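PDB 2OBN: DUF1611 domain-containing protein from Anabaena variabilis, which is of unknown function but pairs a Rossmann-like domain with a P-loop NTPase-like domain, and so may bind a nucleotide. Local coordinates for residues E318-T323 with P330-V335; V155-T160 with S168-L173; P300-A305 with L343-Q348. The protein carries 2 engineered substitutions. All coordinates share one frame; numbering follows the deposited sequence.

Contact 1 (E318-T323 with P330-V335); sequences EAIAHT and PCTDVV
Ile320 carries most of the apolar contact, laying its two branches along the backbone of Cys331, Thr332 and Asp333. CG2, anti to the backbone N of Ile320, reaches the carbonyl of Cys331, where Ile320 CG2 and Cys331 O lie 3.1 Å apart, a tight approach. The other branch is extended (chi1 -71°, chi2 171°) and carries its end further down the chain: Ile320 CD1 is 3.8 Å from Thr332 CA and 3.7 Å from Asp333 N. The end of the isoleucine therefore rests on main chain more than on side chains, although Ile320 CD1 also comes within 3.9 Å of Thr332 OG1.

One turn on, the packing involves sulfur. Cys331 SG meets the methyl of the next inward-facing residue, with Thr323 CG2 and Cys331 SG 3.8 Å apart, and it also lies within van der Waals range of Ile320 CG2. Helix 313-327 is the connection of a beta-alpha-beta unit whose parallel strands, 301-307 and 331-332, are neighbours in the sheet. Leu306 of the first strand touches both Thr323 and Cys331, so the helix packs over the two strands together.

The polar side chains find their partners away from the interface: Thr323 within its own helix, Asp333 largely beyond the two segments. Thr323 OG1 donates to Ala319 O at 2.9 Å, from 36° out of the carbonyl plane. Thr323 N binds the same oxygen from the opposite face, so two bonds hold that acceptor. With OG1 turned there, CG2 stands anti to the backbone N of Thr323 and faces Cys331 SG. Asp333, buried where the strand gives way to a short, weakly bonded helix, is its N-cap: OD1 accepts from Arg336 N and, weakly, from Val335 N at 3.2 Å, whereas OD2 is hydrogen-bonded to Thr308 OG1.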
ATOM      1  N   GLU B 318      21.748 -27.906 -12.008  1.00 37.89           N
ATOM      2  CA  GLU B 318      20.690 -28.880 -11.689  1.00 38.26           C
ATOM      3  C   GLU B 318      19.427 -28.170 -11.198  1.00 37.79           C
ATOM      4  O   GLU B 318      18.314 -28.501 -11.612  1.00 38.09           O
ATOM      5  CB  GLU B 318      21.136 -29.891 -10.640  1.00 37.08           C
ATOM      6  CG  GLU B 318      22.011 -30.965 -11.187  1.00 45.28           C
ATOM      7  CD  GLU B 318      22.272 -32.091 -10.195  1.00 51.79           C
ATOM      8  OE1 GLU B 318      22.141 -31.876  -8.962  1.00 54.81           O
ATOM      9  OE2 GLU B 318      22.615 -33.198 -10.668  1.00 53.28           O
ATOM     10  N   ALA B 319      19.599 -27.198 -10.314  1.00 37.26           N
ATOM     11  CA  ALA B 319      18.451 -26.454  -9.784  1.00 37.64           C
ATOM     12  C   ALA B 319      17.681 -25.762 -10.927  1.00 37.35           C
ATOM     13  O   ALA B 319      16.456 -25.790 -10.959  1.00 38.55           O
ATOM     14  CB  ALA B 319      18.906 -25.459  -8.728  1.00 36.43           C
ATOM     15  N   ILE B 320      18.411 -25.174 -11.865  1.00 37.00           N
ATOM     16  CA  ILE B 320      17.824 -24.549 -13.040  1.00 37.35           C
ATOM     17  C   ILE B 320      17.054 -25.580 -13.865  1.00 38.29           C
ATOM     18  O   ILE B 320      15.921 -25.332 -14.258  1.00 38.56           O
ATOM     19  CB  ILE B 320      18.894 -23.877 -13.915  1.00 35.75           C
ATOM     20  CG1 ILE B 320      19.423 -22.641 -13.201  1.00 36.20           C
ATOM     21  CG2 ILE B 320      18.301 -23.478 -15.264  1.00 36.14           C
ATOM     22  CD1 ILE B 320      20.640 -22.003 -13.853  1.00 40.27           C
ATOM     23  N   ALA B 321      17.675 -26.733 -14.105  1.00 39.39           N
ATOM     24  CA  ALA B 321      17.041 -27.817 -14.854  1.00 40.09           C
ATOM     25  C   ALA B 321      15.765 -28.291 -14.168  1.00 40.12           C
ATOM     26  O   ALA B 321      14.756 -28.544 -14.827  1.00 41.00           O
ATOM     27  CB  ALA B 321      18.022 -28.993 -15.043  1.00 38.72           C
ATOM     28  N   HIS B 322      15.818 -28.411 -12.845  1.00 41.27           N
ATOM     29  CA  HIS B 322      14.660 -28.837 -12.041  1.00 42.35           C
ATOM     30  C   HIS B 322      13.516 -27.829 -12.111  1.00 40.23           C
ATOM     31  O   HIS B 322      12.362 -28.205 -12.192  1.00 40.94           O
ATOM     32  CB  HIS B 322      15.080 -29.038 -10.573  1.00 43.44           C
ATOM     33  CG  HIS B 322      13.964 -29.488  -9.676  1.00 48.32           C
ATOM     34  ND1 HIS B 322      13.667 -30.820  -9.467  1.00 51.21           N
ATOM     35  CD2 HIS B 322      13.073 -28.783  -8.934  1.00 48.14           C
ATOM     36  CE1 HIS B 322      12.635 -30.914  -8.644  1.00 52.04           C
ATOM     37  NE2 HIS B 322      12.255 -29.693  -8.308  1.00 49.13           N
ATOM     38  N   THR B 323      13.852 -26.548 -12.052  1.00 40.65           N
ATOM     39  CA  THR B 323      12.855 -25.469 -12.116  1.00 40.73           C
ATOM     40  C   THR B 323      12.120 -25.446 -13.465  1.00 40.31           C
ATOM     41  O   THR B 323      10.935 -25.175 -13.519  1.00 41.62           O
ATOM     42  CB  THR B 323      13.522 -24.103 -11.874  1.00 39.83           C
ATOM     43  OG1 THR B 323      14.150 -24.110 -10.589  1.00 38.38           O
ATOM     44  CG2 THR B 323      12.505 -22.962 -11.949  1.00 39.33           C
ATOM     45  N   PRO B 330      11.102 -20.992 -19.206  1.00 37.19           N
ATOM     46  CA  PRO B 330      12.516 -20.652 -19.300  1.00 37.41           C
ATOM     47  C   PRO B 330      13.086 -20.243 -17.942  1.00 38.41           C
ATOM     48  O   PRO B 330      12.382 -19.626 -17.135  1.00 39.11           O
ATOM     49  CB  PRO B 330      12.525 -19.447 -20.235  1.00 38.14           C
ATOM     50  CG  PRO B 330      11.298 -19.568 -21.029  1.00 38.48           C
ATOM     51  CD  PRO B 330      10.289 -20.203 -20.152  1.00 36.73           C
ATOM     52  N   CYS B 331      14.345 -20.570 -17.683  1.00 38.64           N
ATOM     53  CA  CYS B 331      14.922 -20.269 -16.378  1.00 38.88           C
ATOM     54  C   CYS B 331      16.422 -20.278 -16.346  1.00 37.68           C
ATOM     55  O   CYS B 331      17.065 -21.129 -16.953  1.00 38.41           O
ATOM     56  CB  CYS B 331      14.441 -21.281 -15.334  1.00 37.43           C
ATOM     57  SG  CYS B 331      15.308 -21.182 -13.714  1.00 38.89           S
ATOM     58  N   THR B 332      16.967 -19.315 -15.617  1.00 38.14           N
ATOM     59  CA  THR B 332      18.394 -19.273 -15.353  1.00 37.30           C
ATOM     60  C   THR B 332      18.659 -18.342 -14.184  1.00 36.09           C
ATOM     61  O   THR B 332      17.762 -17.649 -13.713  1.00 32.80           O
ATOM     62  CB  THR B 332      19.217 -18.785 -16.579  1.00 36.69           C
ATOM     63  OG1 THR B 332      20.620 -19.005 -16.334  1.00 35.58           O
ATOM     64  CG2 THR B 332      18.979 -17.300 -16.841  1.00 36.19           C
ATOM     65  N   ASP B 333      19.905 -18.359 -13.720  1.00 38.79           N
ATOM     66  CA  ASP B 333      20.402 -17.399 -12.742  1.00 38.72           C
ATOM     67  C   ASP B 333      21.014 -16.308 -13.639  1.00 39.88           C
ATOM     68  O   ASP B 333      22.072 -16.514 -14.249  1.00 40.53           O
ATOM     69  CB  ASP B 333      21.436 -18.051 -11.823  1.00 39.31           C
ATOM     70  CG  ASP B 333      21.909 -17.118 -10.735  1.00 38.54           C
ATOM     71  OD1 ASP B 333      21.901 -15.892 -10.969  1.00 37.78           O
ATOM     72  OD2 ASP B 333      22.296 -17.602  -9.657  1.00 36.10           O
ATOM     73  N   VAL B 334      20.345 -15.165 -13.740  1.00 39.76           N
ATOM     74  CA  VAL B 334      20.790 -14.099 -14.655  1.00 41.80           C
ATOM     75  C   VAL B 334      22.084 -13.391 -14.244  1.00 43.06           C
ATOM     76  O   VAL B 334      22.814 -12.850 -15.090  1.00 44.17           O
ATOM     77  CB  VAL B 334      19.670 -13.051 -14.922  1.00 41.73           C
ATOM     78  CG1 VAL B 334      18.404 -13.747 -15.398  1.00 40.81           C
ATOM     79  CG2 VAL B 334      19.381 -12.197 -13.693  1.00 42.08           C
ATOM     80  N   VAL B 335      22.352 -13.389 -12.946  1.00 43.92           N
ATOM     81  CA  VAL B 335      23.562 -12.792 -12.401  1.00 44.85           C
ATOM     82  C   VAL B 335      24.722 -13.722 -12.724  1.00 44.93           C
ATOM     83  O   VAL B 335      25.769 -13.303 -13.223  1.00 44.61           O
ATOM     84  CB  VAL B 335      23.433 -12.607 -10.864  1.00 44.77           C
ATOM     85  CG1 VAL B 335      24.766 -12.221 -10.215  1.00 46.75           C
ATOM     86  CG2 VAL B 335      22.352 -11.572 -10.547  1.00 46.33           C
TER

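Contact 2 (V155-T160 with S168-L173); sequences VLTVGT and STSLEL
No flat side-chain group lies between Thr157 and its partners Thr169 and Ser170; the planar group drawn in is the peptide carbonyl of Val155, whose O accepts from a water at 2.9 Å. That water also sits 2.7 Å from Ser170 OG and so ties strand backbone to helix side chain. The direct link is between hydroxyls: Thr157 OG1 and Ser170 OG are hydrogen-bonded at 2.7 Å, with the proton not assignable. Thr157 holds OG1 between its backbone N and carbonyl carbon (chi1 38°), which brings the hydroxyl to the serine and places CG2 near both Ser170 OG and the methyl of Thr169. Here Thr157 CG2 and Thr169 CG2 meet at 3.7 Å as the two side chains cross obliquely, while Thr169 OG1 turns back to Gly165 O. A valine in place of Thr157 would probably leave Ser170 OG relying on the water and its weak bond to Lys166 O. Strand, glycine- and lysine-bearing turn, then helix is the order of a P-loop, and the spacing of Gly159, Gly165 and Lys166 is consistent with a Walker A-like motif as in dethiobiotin synthetases. Strand 153-159 runs between strands 228-231 and 256-262, and helix 166-179 is flanked by helix 334-337, whose Val334 touches Thr169.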
ATOM      1  N   VAL B 155       8.140  -4.688 -17.993  1.00 39.08           N
ATOM      2  CA  VAL B 155       8.528  -5.905 -17.316  1.00 38.64           C
ATOM      3  C   VAL B 155       8.776  -5.638 -15.842  1.00 38.82           C
ATOM      4  O   VAL B 155       9.647  -4.838 -15.482  1.00 37.73           O
ATOM      5  CB  VAL B 155       9.835  -6.483 -17.929  1.00 39.90           C
ATOM      6  CG1 VAL B 155      10.128  -7.880 -17.370  1.00 36.99           C
ATOM      7  CG2 VAL B 155       9.744  -6.518 -19.468  1.00 41.21           C
ATOM      8  N   LEU B 156       7.984  -6.309 -15.009  1.00 37.26           N
ATOM      9  CA  LEU B 156       8.092  -6.225 -13.574  1.00 37.66           C
ATOM     10  C   LEU B 156       8.663  -7.525 -13.008  1.00 37.71           C
ATOM     11  O   LEU B 156       8.191  -8.620 -13.334  1.00 35.16           O
ATOM     12  CB  LEU B 156       6.705  -6.011 -12.955  1.00 38.24           C
ATOM     13  CG  LEU B 156       6.630  -6.012 -11.421  1.00 39.13           C
ATOM     14  CD1 LEU B 156       7.465  -4.854 -10.857  1.00 38.31           C
ATOM     15  CD2 LEU B 156       5.175  -5.919 -10.950  1.00 38.04           C
ATOM     16  N   THR B 157       9.680  -7.397 -12.159  1.00 37.22           N
ATOM     17  CA  THR B 157      10.193  -8.535 -11.433  1.00 37.00           C
ATOM     18  C   THR B 157       9.316  -8.672 -10.208  1.00 37.14           C
ATOM     19  O   THR B 157       8.957  -7.675  -9.577  1.00 36.34           O
ATOM     20  CB  THR B 157      11.684  -8.396 -11.039  1.00 37.44           C
ATOM     21  OG1 THR B 157      11.966  -7.048 -10.656  1.00 35.59           O
ATOM     22  CG2 THR B 157      12.568  -8.767 -12.214  1.00 35.73           C
ATOM     23  N   VAL B 158       8.913  -9.907  -9.931  1.00 38.31           N
ATOM     24  CA  VAL B 158       8.088 -10.248  -8.772  1.00 37.99           C
ATOM     25  C   VAL B 158       8.850 -11.344  -8.042  1.00 38.28           C
ATOM     26  O   VAL B 158       9.744 -11.947  -8.636  1.00 40.84           O
ATOM     27  CB  VAL B 158       6.634 -10.652  -9.191  1.00 38.46           C
ATOM     28  CG1 VAL B 158       5.937  -9.455  -9.843  1.00 40.18           C
ATOM     29  CG2 VAL B 158       6.607 -11.830 -10.150  1.00 35.10           C
ATOM     30  N   GLY B 159       8.551 -11.599  -6.768  1.00 38.20           N
ATOM     31  CA  GLY B 159       9.306 -12.621  -6.044  1.00 38.15           C
ATOM     32  C   GLY B 159       8.576 -13.511  -5.062  1.00 38.50           C
ATOM     33  O   GLY B 159       7.468 -13.208  -4.604  1.00 37.64           O
ATOM     34  N   THR B 160       9.230 -14.625  -4.729  1.00 38.37           N
ATOM     35  CA  THR B 160       8.702 -15.578  -3.724  1.00 38.18           C
ATOM     36  C   THR B 160       9.008 -15.103  -2.298  1.00 38.78           C
ATOM     37  O   THR B 160       8.510 -15.685  -1.343  1.00 40.59           O
ATOM     38  CB  THR B 160       9.250 -17.000  -3.918  1.00 34.82           C
ATOM     39  OG1 THR B 160      10.676 -16.980  -3.891  1.00 36.82           O
ATOM     40  CG2 THR B 160       8.835 -17.546  -5.207  1.00 35.96           C
ATOM     41  N   SER B 168      18.543  -6.951  -8.811  1.00 36.25           N
ATOM     42  CA  SER B 168      19.620  -7.510  -9.606  1.00 38.21           C
ATOM     43  C   SER B 168      19.127  -8.017 -10.964  1.00 37.63           C
ATOM     44  O   SER B 168      19.753  -7.749 -11.993  1.00 37.75           O
ATOM     45  CB  SER B 168      20.301  -8.646  -8.840  1.00 38.59           C
ATOM     46  OG  SER B 168      20.858  -8.138  -7.651  1.00 43.11           O
ATOM     47  N   THR B 169      18.009  -8.745 -10.945  1.00 37.65           N
ATOM     48  CA  THR B 169      17.379  -9.293 -12.144  1.00 36.98           C
ATOM     49  C   THR B 169      16.893  -8.208 -13.102  1.00 39.01           C
ATOM     50  O   THR B 169      17.100  -8.300 -14.322  1.00 38.63           O
ATOM     51  CB  THR B 169      16.197 -10.184 -11.738  1.00 37.31           C
ATOM     52  OG1 THR B 169      16.681 -11.231 -10.901  1.00 37.65           O
ATOM     53  CG2 THR B 169      15.517 -10.808 -12.923  1.00 37.76           C
ATOM     54  N   SER B 170      16.245  -7.180 -12.562  1.00 39.39           N
ATOM     55  CA  SER B 170      15.763  -6.074 -13.397  1.00 38.75           C
ATOM     56  C   SER B 170      16.939  -5.369 -14.046  1.00 38.25           C
ATOM     57  O   SER B 170      16.873  -5.011 -15.207  1.00 37.93           O
ATOM     58  CB  SER B 170      14.950  -5.059 -12.579  1.00 39.94           C
ATOM     59  OG  SER B 170      13.743  -5.608 -12.107  1.00 34.96           O
ATOM     60  N   LEU B 171      18.017  -5.184 -13.284  1.00 39.46           N
ATOM     61  CA  LEU B 171      19.216  -4.535 -13.794  1.00 38.29           C
ATOM     62  C   LEU B 171      19.912  -5.379 -14.863  1.00 38.85           C
ATOM     63  O   LEU B 171      20.260  -4.864 -15.924  1.00 39.74           O
ATOM     64  CB  LEU B 171      20.200  -4.239 -12.653  1.00 39.34           C
ATOM     65  CG  LEU B 171      19.891  -3.089 -11.690  1.00 36.45           C
ATOM     66  CD1 LEU B 171      20.889  -3.096 -10.529  1.00 36.89           C
ATOM     67  CD2 LEU B 171      19.904  -1.753 -12.411  1.00 32.87           C
ATOM     68  N   GLU B 172      20.128  -6.657 -14.582  1.00 37.44           N
ATOM     69  CA  GLU B 172      20.746  -7.547 -15.565  1.00 38.17           C
ATOM     70  C   GLU B 172      19.905  -7.605 -16.835  1.00 37.64           C
ATOM     71  O   GLU B 172      20.464  -7.617 -17.925  1.00 37.42           O
ATOM     72  CB  GLU B 172      20.941  -8.968 -15.010  1.00 38.16           C
ATOM     73  CG  GLU B 172      21.943  -9.101 -13.839  1.00 39.52           C
ATOM     74  CD  GLU B 172      23.408  -8.928 -14.236  1.00 41.55           C
ATOM     75  OE1 GLU B 172      23.680  -8.645 -15.415  1.00 44.76           O
ATOM     76  OE2 GLU B 172      24.292  -9.072 -13.355  1.00 41.14           O
ATOM     77  N   LEU B 173      18.576  -7.658 -16.697  1.00 38.55           N
ATOM     78  CA  LEU B 173      17.680  -7.670 -17.874  1.00 39.92           C
ATOM     79  C   LEU B 173      17.771  -6.373 -18.664  1.00 38.77           C
ATOM     80  O   LEU B 173      17.670  -6.392 -19.877  1.00 39.02           O
ATOM     81  CB  LEU B 173      16.223  -7.964 -17.491  1.00 40.39           C
ATOM     82  CG  LEU B 173      15.953  -9.434 -17.101  1.00 43.10           C
ATOM     83  CD1 LEU B 173      14.664  -9.587 -16.326  1.00 47.50           C
ATOM     84  CD2 LEU B 173      15.952 -10.352 -18.330  1.00 46.35           C
TER
HETATM   85  O   HOH W   1      12.142  -5.610 -14.256  1.00 21.76           O

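Contact 3 (P300-A305 with L343-Q348); sequences PVVGIA and LDAVMQ
Val302 packs on Ala345 and Val346 where strand 301-307 of the parallel sheet in the P-loop domain is covered by the C-terminal helix 340-347. The strand is not regular here. Val302 has psi -11°, and the backbone partners step from Leu257, shared by Pro300 and Val302, to Leu259, shared by Gly303 and Ala305; the one-residue slip is consistent with a beta bulge. As a result two successive positions, Val302 and Gly303, face the helix, though the glycine has no side chain to add to the contact. The tight part lies against Ala345, with Ala345 CB 3.4 Å from Val302 O. The valine side chain meets the backbone of the same residue, Val302 CB lying 3.8 Å from Ala345 O. Away from this patch the helix is looser: Asp344, partly exposed, forms a salt bridge with Arg180 through OD1, and Gln348, the first residue to leave helical geometry, is at the surface. On the buried side Gln256 of the adjacent strand touches both valines. Although the first side-chain bond of Val346 is directed away from the strand, chi1 of 165° swings one methyl back, and Val346 CG2 stops 3.9 Å from Val302 CG2.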
ATOM      1  N   PRO B 300       1.541 -12.701 -18.461  1.00 39.86           N
ATOM      2  CA  PRO B 300       2.214 -13.937 -18.119  1.00 39.06           C
ATOM      3  C   PRO B 300       3.511 -13.808 -17.341  1.00 38.55           C
ATOM      4  O   PRO B 300       4.209 -12.802 -17.463  1.00 36.95           O
ATOM      5  CB  PRO B 300       2.564 -14.515 -19.496  1.00 39.60           C
ATOM      6  CG  PRO B 300       2.807 -13.334 -20.332  1.00 38.97           C
ATOM      7  CD  PRO B 300       1.891 -12.250 -19.827  1.00 39.50           C
ATOM      8  N   VAL B 301       3.802 -14.841 -16.547  1.00 37.09           N
ATOM      9  CA  VAL B 301       5.106 -15.013 -15.930  1.00 36.28           C
ATOM     10  C   VAL B 301       5.841 -15.734 -17.072  1.00 36.22           C
ATOM     11  O   VAL B 301       5.507 -16.867 -17.440  1.00 35.44           O
ATOM     12  CB  VAL B 301       5.061 -15.855 -14.614  1.00 36.71           C
ATOM     13  CG1 VAL B 301       6.483 -16.124 -14.105  1.00 36.37           C
ATOM     14  CG2 VAL B 301       4.229 -15.137 -13.508  1.00 33.48           C
ATOM     15  N   VAL B 302       6.823 -15.068 -17.653  1.00 36.41           N
ATOM     16  CA  VAL B 302       7.482 -15.594 -18.852  1.00 36.49           C
ATOM     17  C   VAL B 302       8.682 -16.454 -18.578  1.00 35.90           C
ATOM     18  O   VAL B 302       9.188 -17.097 -19.485  1.00 36.23           O
ATOM     19  CB  VAL B 302       7.901 -14.458 -19.845  1.00 36.65           C
ATOM     20  CG1 VAL B 302       6.681 -13.683 -20.311  1.00 31.95           C
ATOM     21  CG2 VAL B 302       8.945 -13.516 -19.222  1.00 37.04           C
ATOM     22  N   GLY B 303       9.142 -16.453 -17.335  1.00 35.97           N
ATOM     23  CA  GLY B 303      10.311 -17.209 -16.953  1.00 35.58           C
ATOM     24  C   GLY B 303      10.649 -16.981 -15.499  1.00 36.86           C
ATOM     25  O   GLY B 303      10.074 -16.117 -14.820  1.00 35.78           O
ATOM     26  N   ILE B 304      11.602 -17.759 -15.020  1.00 37.48           N
ATOM     27  CA  ILE B 304      11.998 -17.716 -13.647  1.00 38.00           C
ATOM     28  C   ILE B 304      13.469 -17.358 -13.534  1.00 38.21           C
ATOM     29  O   ILE B 304      14.304 -17.961 -14.197  1.00 38.67           O
ATOM     30  CB  ILE B 304      11.671 -19.084 -12.976  1.00 39.31           C
ATOM     31  CG1 ILE B 304      10.144 -19.258 -12.932  1.00 41.94           C
ATOM     32  CG2 ILE B 304      12.265 -19.162 -11.554  1.00 41.68           C
ATOM     33  CD1 ILE B 304       9.672 -20.593 -12.526  1.00 47.77           C
ATOM     34  N   ALA B 305      13.765 -16.347 -12.715  1.00 38.43           N
ATOM     35  CA  ALA B 305      15.135 -15.951 -12.390  1.00 37.58           C
ATOM     36  C   ALA B 305      15.505 -16.628 -11.051  1.00 39.00           C
ATOM     37  O   ALA B 305      15.112 -16.187  -9.969  1.00 38.28           O
ATOM     38  CB  ALA B 305      15.261 -14.468 -12.302  1.00 36.89           C
ATOM     39  N   LEU B 343      15.510 -12.585 -21.324  1.00 41.36           N
ATOM     40  CA  LEU B 343      15.211 -11.451 -22.199  1.00 39.55           C
ATOM     41  C   LEU B 343      14.489 -11.974 -23.430  1.00 39.42           C
ATOM     42  O   LEU B 343      13.508 -11.379 -23.866  1.00 40.50           O
ATOM     43  CB  LEU B 343      16.463 -10.679 -22.601  1.00 39.29           C
ATOM     44  CG  LEU B 343      16.191  -9.497 -23.555  1.00 39.39           C
ATOM     45  CD1 LEU B 343      15.208  -8.488 -22.958  1.00 37.67           C
ATOM     46  CD2 LEU B 343      17.504  -8.817 -23.903  1.00 44.30           C
ATOM     47  N   ASP B 344      14.967 -13.090 -23.982  1.00 38.36           N
ATOM     48  CA  ASP B 344      14.296 -13.731 -25.112  1.00 37.86           C
ATOM     49  C   ASP B 344      12.855 -14.089 -24.740  1.00 38.84           C
ATOM     50  O   ASP B 344      11.951 -13.881 -25.539  1.00 38.44           O
ATOM     51  CB  ASP B 344      15.043 -15.003 -25.547  1.00 38.13           C
ATOM     52  CG  ASP B 344      16.399 -14.709 -26.171  1.00 42.09           C
ATOM     53  OD1 ASP B 344      16.626 -13.556 -26.562  1.00 41.68           O
ATOM     54  OD2 ASP B 344      17.239 -15.637 -26.303  1.00 45.83           O
ATOM     55  N   ALA B 345      12.644 -14.625 -23.529  1.00 39.04           N
ATOM     56  CA  ALA B 345      11.300 -14.997 -23.072  1.00 39.28           C
ATOM     57  C   ALA B 345      10.381 -13.779 -23.002  1.00 40.74           C
ATOM     58  O   ALA B 345       9.198 -13.865 -23.339  1.00 40.31           O
ATOM     59  CB  ALA B 345      11.368 -15.696 -21.723  1.00 39.71           C
ATOM     60  N   VAL B 346      10.927 -12.652 -22.544  1.00 42.10           N
ATOM     61  CA  VAL B 346      10.193 -11.386 -22.518  1.00 43.09           C
ATOM     62  C   VAL B 346       9.853 -10.926 -23.945  1.00 44.75           C
ATOM     63  O   VAL B 346       8.701 -10.544 -24.240  1.00 43.81           O
ATOM     64  CB  VAL B 346      11.032 -10.252 -21.858  1.00 42.93           C
ATOM     65  CG1 VAL B 346      10.441  -8.865 -22.154  1.00 43.44           C
ATOM     66  CG2 VAL B 346      11.182 -10.477 -20.364  1.00 42.52           C
HETATM   67  N   MSE B 347      10.869 -10.967 -24.811  1.00 44.88           N
HETATM   68  CA  MSE B 347      10.748 -10.457 -26.165  1.00 47.14           C
HETATM   69  C   MSE B 347       9.921 -11.277 -27.135  1.00 49.75           C
HETATM   70  O   MSE B 347       9.471 -10.744 -28.148  1.00 50.29           O
HETATM   71  CB  MSE B 347      12.134 -10.196 -26.762  1.00 47.28           C
HETATM   72  CG  MSE B 347      12.867  -9.045 -26.101  1.00 49.04           C
HETATM   73 SE   MSE B 347      11.798  -7.411 -26.156  0.75 51.35          SE
HETATM   74  CE  MSE B 347      12.999  -6.246 -25.244  1.00 57.90           C
ATOM     75  N   GLN B 348       9.705 -12.554 -26.860  1.00 52.27           N
ATOM     76  CA  GLN B 348       8.882 -13.336 -27.772  1.00 55.16           C
ATOM     77  C   GLN B 348       7.553 -13.691 -27.145  1.00 57.35           C
ATOM     78  O   GLN B 348       6.923 -14.690 -27.489  1.00 58.48           O
ATOM     79  CB  GLN B 348       9.639 -14.531 -28.342  1.00 56.18           C
ATOM     80  CG  GLN B 348      10.079 -15.586 -27.384  1.00 57.39           C
ATOM     81  CD  GLN B 348      11.303 -16.289 -27.929  1.00 58.76           C
ATOM     82  OE1 GLN B 348      12.305 -16.434 -27.234  1.00 60.79           O
ATOM     83  NE2 GLN B 348      11.252 -16.667 -29.205  1.00 60.53           N
TER

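In the fold
All three contacts set a helix against the same parallel sheet, and all are largely buried, but contact 2 is the most central, about 9 Å from its centre to that of the chain, against 21 and 20 Å for contacts 1 and 3. Contact 2 alone bridges its segments with hydroxyls and a water; contact 1 packs isoleucine and a threonine methyl on backbone and cysteine sulfur, contact 3 valine on alanine, valine and backbone. Contacts 1 and 3 use adjacent strands, 331-332 and 301-307, joined where Pro330 O approaches Ile304 N at 2.9 Å, probably a hydrogen bond. Thr169 ties the set together: its CG2 packs on Ala305 of contact 3, while Val334 of contact 1 lies against its CA.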